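PDB 1NP6: molybdopterin-guanine dinucleotide biosynthesis adapter protein from Escherichia coli, which binds GTP, hydrolyses it weakly, and may act as an adapter for efficient synthesis and use of the molybdopterin guanine dinucleotide cofactor. Local coordinates for residues Phe11-Gly16 and Ile117-Asp122; Val137-Ser142 and Ala151-Asn156. All coordinates share one frame; numbering follows the deposited sequence.

Contact 1: residues Phe11-Gly16 and Ile117-Asp122; sequences FAAWSG and IVLFRD. With SO4 (sulfate ion), chain D.
Phe11 and Ala12 pair in parallel with Ile117 and Val118 in the central sheet, just where strand 8-12 runs out into the Walker A loop. Ile117 O accepts from Ala12 N at 2.9 Å, and Ala12 O takes Leu119 N at 3.0 Å, the two rungs of the ladder. Past Ala13 the backbones part.

On the face toward helix 19-32, the Phe11 ring has Ile117 CB over one face, 4.3 Å from its centroid in a CH-pi contact, while Leu119 CD2 meets the ring edge in plane. Phe11 CG, anti to the carbonyl carbon (chi1 -83°), carries the ring alongside Ile117, the two side chains pointing the same way. Beyond the end of strand 8-12, Trp14 CZ3 reaches Phe120 CD1 at the close of strand 116-120, ring edge to ring edge, at 4.1 Å; His126 stacks on the indole.

Arg121 starts extended and bends at chi3 (82°), which brings NH1 to Gly16 O at 3.1 Å, on a lone pair and in the guanidinium plane. Gly16 N, of an inferred GTP-binding residue, points its N-H straight at sulfate O4 (2.9 Å), and Gly18, Lys19 and Thr20 also give backbone N-H groups to this ion. Arg121 thus probably steadies the peptide that follows an anion-binding amide, and the sulfate is consistent with a nucleotide phosphate site.

Contact 2: residues Val137-Ser142 and Ala151-Asn156; sequences VIAVAS and ALLDIN
Ser142 N gives its hydrogen to Leu153 O at 2.8 Å, in a nearly straight bond (174° at the hydrogen). The same serine's O takes Ile155 N at 3.1 Å, but that donor stands well above the carbonyl plane, as the chain of 151-156 turns out of its strand. Asp154 OD1 accepts from Asn156 N, closing an Asx turn at this exit. Upstream, Val140 bonds through both its N and its O, to Ala151 O and Leu153 N. This is the parallel ladder at one end of the six-stranded sheet, strand 151-154 being outermost within the chain. On the face carrying Ala139, Ala141 and Leu153, Leu153 CD1 rests on Ala139 CB at 3.9 Å, and Leu161 of helix 158-170 packs against Leu153. On the other face Leu152 CD1 meets Ser142 CB, while Ser142 OG turns to Val144 O. Ile155 CG1 runs anti to the backbone N (chi1 -166°), which leaves CG2 between that N and the carbonyl carbon and sets this methyl 3.5 Å from Ser142 C, with Ile155 CB against Ala141 CB. An alanine here would keep the CB contact but would probably leave a gap over the Ser142 peptide where CG2 had pressed.

How the contacts relate
From the N terminus, strand 8-12 enters the sheet first and leads into the phosphate-binding loop. Contact 1 closes a long loop of 100 residues, which holds helix 19-32, the two-stranded antiparallel sheet and strand 103-107, before strand 116-120 comes in beside the first strand. Contact 2 follows in series, its short loop of eight residues joining strands 137-142 and 151-154 without helix; the two loops neither nest nor cross. What joins them is the ladder between strands 116-120 and 137-142, where Ala141 N and O probably bond to Val118 O and Phe120 N. Together the contacts run from the strand that leads into the P-loop to the outermost strand within this chain, just ahead of helix 158-170.

Contact 1: residues Phe11-Gly16 and Ile117-Asp122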
loop_
_atom_site.group_PDB
_atom_site.type_symbol
_atom_site.label_atom_id
_atom_site.label_comp_id
_atom_site.label_asym_id
_atom_site.label_seq_id
_atom_site.Cartn_x
_atom_site.Cartn_y
_atom_site.Cartn_z
ATOM N N PHE B 11 -20.875 -0.715 -4.760
ATOM C CA PHE B 11 -21.811 -1.822 -4.842
ATOM C C PHE B 11 -22.256 -2.170 -3.432
ATOM O O PHE B 11 -21.426 -2.421 -2.555
ATOM C CB PHE B 11 -21.156 -3.038 -5.529
ATOM C CG PHE B 11 -21.201 -2.962 -7.036
ATOM C CD1 PHE B 11 -20.263 -2.218 -7.727
ATOM C CD2 PHE B 11 -22.220 -3.576 -7.749
ATOM C CE1 PHE B 11 -20.325 -2.097 -9.103
ATOM C CE2 PHE B 11 -22.283 -3.467 -9.133
ATOM C CZ PHE B 11 -21.333 -2.733 -9.807
ATOM N N ALA B 12 -23.566 -2.154 -3.209
ATOM C CA ALA B 12 -24.084 -2.327 -1.869
ATOM C C ALA B 12 -25.125 -3.427 -1.795
ATOM O O ALA B 12 -25.994 -3.528 -2.661
ATOM C CB ALA B 12 -24.659 -0.987 -1.346
ATOM N N ALA B 13 -25.030 -4.240 -0.741
ATOM C CA ALA B 13 -25.961 -5.333 -0.471
ATOM C C ALA B 13 -25.832 -5.845 0.964
ATOM O O ALA B 13 -24.770 -5.717 1.589
ATOM C CB ALA B 13 -25.757 -6.498 -1.466
ATOM N N TRP B 14 -26.918 -6.414 1.481
ATOM C CA TRP B 14 -26.886 -7.168 2.738
ATOM C C TRP B 14 -25.911 -8.330 2.606
ATOM O O TRP B 14 -25.807 -8.928 1.535
ATOM C CB TRP B 14 -28.259 -7.774 3.048
ATOM C CG TRP B 14 -29.396 -6.809 3.285
ATOM C CD1 TRP B 14 -29.489 -5.849 4.273
ATOM C CD2 TRP B 14 -30.619 -6.732 2.540
ATOM N NE1 TRP B 14 -30.688 -5.185 4.170
ATOM C CE2 TRP B 14 -31.403 -5.700 3.118
ATOM C CE3 TRP B 14 -31.137 -7.425 1.439
ATOM C CZ2 TRP B 14 -32.672 -5.350 2.627
ATOM C CZ3 TRP B 14 -32.398 -7.070 0.944
ATOM C CH2 TRP B 14 -33.148 -6.041 1.543
ATOM N N SER B 15 -25.228 -8.656 3.704
ATOM C CA SER B 15 -24.329 -9.806 3.792
ATOM C C SER B 15 -24.950 -11.077 3.196
ATOM O O SER B 15 -26.099 -11.422 3.503
ATOM C CB SER B 15 -23.957 -10.045 5.264
ATOM O OG SER B 15 -22.899 -10.978 5.399
ATOM N N GLY B 16 -24.201 -11.761 2.337
ATOM C CA GLY B 16 -24.659 -13.020 1.765
ATOM C C GLY B 16 -25.455 -12.907 0.473
ATOM O O GLY B 16 -25.791 -13.926 -0.141
ATOM N N ILE B 117 -24.736 1.027 -7.011
ATOM C CA ILE B 117 -25.638 -0.027 -7.495
ATOM C C ILE B 117 -25.947 -0.941 -6.311
ATOM O O ILE B 117 -25.043 -1.332 -5.572
ATOM C CB ILE B 117 -25.003 -0.791 -8.700
ATOM C CG1 ILE B 117 -24.885 0.167 -9.891
ATOM C CG2 ILE B 117 -25.829 -2.074 -9.051
ATOM C CD1 ILE B 117 -24.025 -0.334 -11.040
ATOM N N VAL B 118 -27.233 -1.221 -6.105
ATOM C CA VAL B 118 -27.722 -2.037 -4.996
ATOM C C VAL B 118 -28.124 -3.412 -5.558
ATOM O O VAL B 118 -28.665 -3.493 -6.641
ATOM C CB VAL B 118 -28.941 -1.366 -4.307
ATOM C CG1 VAL B 118 -29.627 -2.291 -3.274
ATOM C CG2 VAL B 118 -28.509 -0.070 -3.649
ATOM N N LEU B 119 -27.831 -4.472 -4.820
ATOM C CA LEU B 119 -28.105 -5.838 -5.290
ATOM C C LEU B 119 -29.251 -6.470 -4.513
ATOM O O LEU B 119 -29.444 -6.156 -3.332
ATOM C CB LEU B 119 -26.841 -6.698 -5.172
ATOM C CG LEU B 119 -25.492 -6.084 -5.597
ATOM C CD1 LEU B 119 -24.378 -7.078 -5.359
ATOM C CD2 LEU B 119 -25.455 -5.582 -7.055
ATOM N N PHE B 120 -30.023 -7.333 -5.182
ATOM C CA PHE B 120 -31.102 -8.104 -4.548
ATOM C C PHE B 120 -31.156 -9.525 -5.114
ATOM O O PHE B 120 -31.222 -9.709 -6.322
ATOM C CB PHE B 120 -32.472 -7.413 -4.753
ATOM C CG PHE B 120 -33.631 -8.137 -4.094
ATOM C CD1 PHE B 120 -33.894 -7.968 -2.727
ATOM C CD2 PHE B 120 -34.456 -8.990 -4.831
ATOM C CE1 PHE B 120 -34.945 -8.658 -2.099
ATOM C CE2 PHE B 120 -35.519 -9.687 -4.212
ATOM C CZ PHE B 120 -35.774 -9.500 -2.842
ATOM N N ARG B 121 -31.128 -10.513 -4.230
ATOM C CA ARG B 121 -31.388 -11.908 -4.594
ATOM C C ARG B 121 -32.548 -12.423 -3.762
ATOM O O ARG B 121 -32.490 -12.404 -2.523
ATOM C CB ARG B 121 -30.139 -12.790 -4.386
ATOM C CG ARG B 121 -30.307 -14.194 -4.971
ATOM C CD ARG B 121 -29.152 -15.167 -4.781
ATOM N NE ARG B 121 -29.182 -15.793 -3.462
ATOM C CZ ARG B 121 -28.400 -15.411 -2.472
ATOM N NH1 ARG B 121 -27.544 -14.428 -2.684
ATOM N NH2 ARG B 121 -28.465 -15.996 -1.286
ATOM N N ASP B 122 -33.601 -12.882 -4.435
ATOM C CA ASP B 122 -34.828 -13.288 -3.755
ATOM C C ASP B 122 -34.581 -14.343 -2.666
ATOM O O ASP B 122 -35.091 -14.216 -1.556
ATOM C CB ASP B 122 -35.866 -13.775 -4.770
ATOM C CG ASP B 122 -37.300 -13.689 -4.244
ATOM O OD1 ASP B 122 -37.963 -14.745 -4.221
ATOM O OD2 ASP B 122 -37.857 -12.625 -3.852
HETATM S S SO4 D . -21.730 -10.876 0.064
HETATM O O1 SO4 D . -20.435 -10.693 -0.572
HETATM O O2 SO4 D . -22.699 -9.880 -0.421
HETATM O O3 SO4 D . -22.200 -12.209 -0.275
HETATM O O4 SO4 D . -21.595 -10.748 1.507
HETATM O O HOH W 1 -29.347 -5.735 -0.843
#

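Contact 2: residues Val137-Ser142 and Ala151-Asn156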
loop_
_atom_site.group_PDB
_atom_site.type_symbol
_atom_site.label_atom_id
_atom_site.label_comp_id
_atom_site.label_asym_id
_atom_site.label_seq_id
_atom_site.Cartn_x
_atom_site.Cartn_y
_atom_site.Cartn_z
ATOM N N VAL B 137 -28.408 6.003 -5.451
ATOM C CA VAL B 137 -28.576 4.744 -6.195
ATOM C C VAL B 137 -28.896 5.007 -7.676
ATOM O O VAL B 137 -29.849 5.717 -7.987
ATOM C CB VAL B 137 -29.675 3.847 -5.542
ATOM C CG1 VAL B 137 -29.917 2.547 -6.342
ATOM C CG2 VAL B 137 -29.322 3.526 -4.109
ATOM N N ILE B 138 -28.091 4.442 -8.578
ATOM C CA ILE B 138 -28.302 4.589 -10.019
ATOM C C ILE B 138 -28.982 3.364 -10.661
ATOM O O ILE B 138 -29.439 3.429 -11.815
ATOM C CB ILE B 138 -26.957 4.939 -10.739
ATOM C CG1 ILE B 138 -25.953 3.753 -10.685
ATOM C CG2 ILE B 138 -26.359 6.227 -10.142
ATOM C CD1 ILE B 138 -24.702 3.939 -11.571
ATOM N N ALA B 139 -29.049 2.263 -9.907
ATOM C CA ALA B 139 -29.658 1.014 -10.394
ATOM C C ALA B 139 -29.768 -0.020 -9.274
ATOM O O ALA B 139 -29.045 0.066 -8.291
ATOM C CB ALA B 139 -28.825 0.456 -11.525
ATOM N N VAL B 140 -30.684 -0.979 -9.430
ATOM C CA VAL B 140 -30.745 -2.184 -8.596
ATOM C C VAL B 140 -30.527 -3.387 -9.518
ATOM O O VAL B 140 -31.293 -3.556 -10.456
ATOM C CB VAL B 140 -32.122 -2.341 -7.908
ATOM C CG1 VAL B 140 -32.231 -3.662 -7.143
ATOM C CG2 VAL B 140 -32.411 -1.156 -6.938
ATOM N N ALA B 141 -29.489 -4.189 -9.264
ATOM C CA ALA B 141 -29.292 -5.473 -9.982
ATOM C C ALA B 141 -29.994 -6.585 -9.221
ATOM O O ALA B 141 -29.691 -6.844 -8.043
ATOM C CB ALA B 141 -27.815 -5.780 -10.139
ATOM N N SER B 142 -30.948 -7.234 -9.885
ATOM C CA SER B 142 -31.855 -8.155 -9.223
ATOM C C SER B 142 -32.047 -9.478 -9.991
ATOM O O SER B 142 -31.865 -9.517 -11.190
ATOM C CB SER B 142 -33.240 -7.532 -9.089
ATOM O OG SER B 142 -34.057 -8.344 -8.260
ATOM N N ALA B 151 -33.176 2.363 -12.822
ATOM C CA ALA B 151 -32.945 1.210 -13.712
ATOM C C ALA B 151 -32.992 -0.131 -12.976
ATOM O O ALA B 151 -32.609 -0.212 -11.799
ATOM C CB ALA B 151 -31.616 1.351 -14.412
ATOM N N LEU B 152 -33.450 -1.176 -13.676
ATOM C CA LEU B 152 -33.460 -2.526 -13.118
ATOM C C LEU B 152 -32.709 -3.501 -14.024
ATOM O O LEU B 152 -33.080 -3.726 -15.186
ATOM C CB LEU B 152 -34.880 -3.033 -12.793
ATOM C CG LEU B 152 -34.762 -4.449 -12.182
ATOM C CD1 LEU B 152 -35.172 -4.541 -10.725
ATOM C CD2 LEU B 152 -35.419 -5.536 -13.009
ATOM N N LEU B 153 -31.644 -4.071 -13.474
ATOM C CA LEU B 153 -30.719 -4.891 -14.238
ATOM C C LEU B 153 -30.792 -6.357 -13.766
ATOM O O LEU B 153 -31.114 -6.641 -12.617
ATOM C CB LEU B 153 -29.287 -4.348 -14.082
ATOM C CG LEU B 153 -29.060 -2.822 -14.192
ATOM C CD1 LEU B 153 -27.604 -2.444 -13.864
ATOM C CD2 LEU B 153 -29.451 -2.297 -15.554
ATOM N N ASP B 154 -30.458 -7.272 -14.668
ATOM C CA ASP B 154 -30.368 -8.694 -14.345
ATOM C C ASP B 154 -29.016 -8.984 -13.688
ATOM O O ASP B 154 -27.962 -8.809 -14.306
ATOM C CB ASP B 154 -30.545 -9.485 -15.641
ATOM C CG ASP B 154 -30.666 -10.972 -15.418
ATOM O OD1 ASP B 154 -30.368 -11.465 -14.300
ATOM O OD2 ASP B 154 -31.038 -11.732 -16.340
ATOM N N ILE B 155 -29.055 -9.437 -12.434
ATOM C CA ILE B 155 -27.849 -9.644 -11.627
ATOM C C ILE B 155 -26.999 -10.780 -12.207
ATOM O O ILE B 155 -25.794 -10.841 -11.990
ATOM C CB ILE B 155 -28.217 -9.880 -10.124
ATOM C CG1 ILE B 155 -26.975 -9.753 -9.208
ATOM C CG2 ILE B 155 -29.006 -11.153 -9.939
ATOM C CD1 ILE B 155 -27.282 -9.902 -7.707
ATOM N N ASN B 156 -27.648 -11.632 -12.993
ATOM C CA ASN B 156 -26.971 -12.740 -13.674
ATOM C C ASN B 156 -26.531 -12.423 -15.126
ATOM O O ASN B 156 -25.935 -13.272 -15.797
ATOM C CB ASN B 156 -27.826 -14.016 -13.575
ATOM C CG ASN B 156 -28.148 -14.413 -12.114
ATOM O OD1 ASN B 156 -27.273 -14.839 -11.354
ATOM N ND2 ASN B 156 -29.411 -14.263 -11.725
#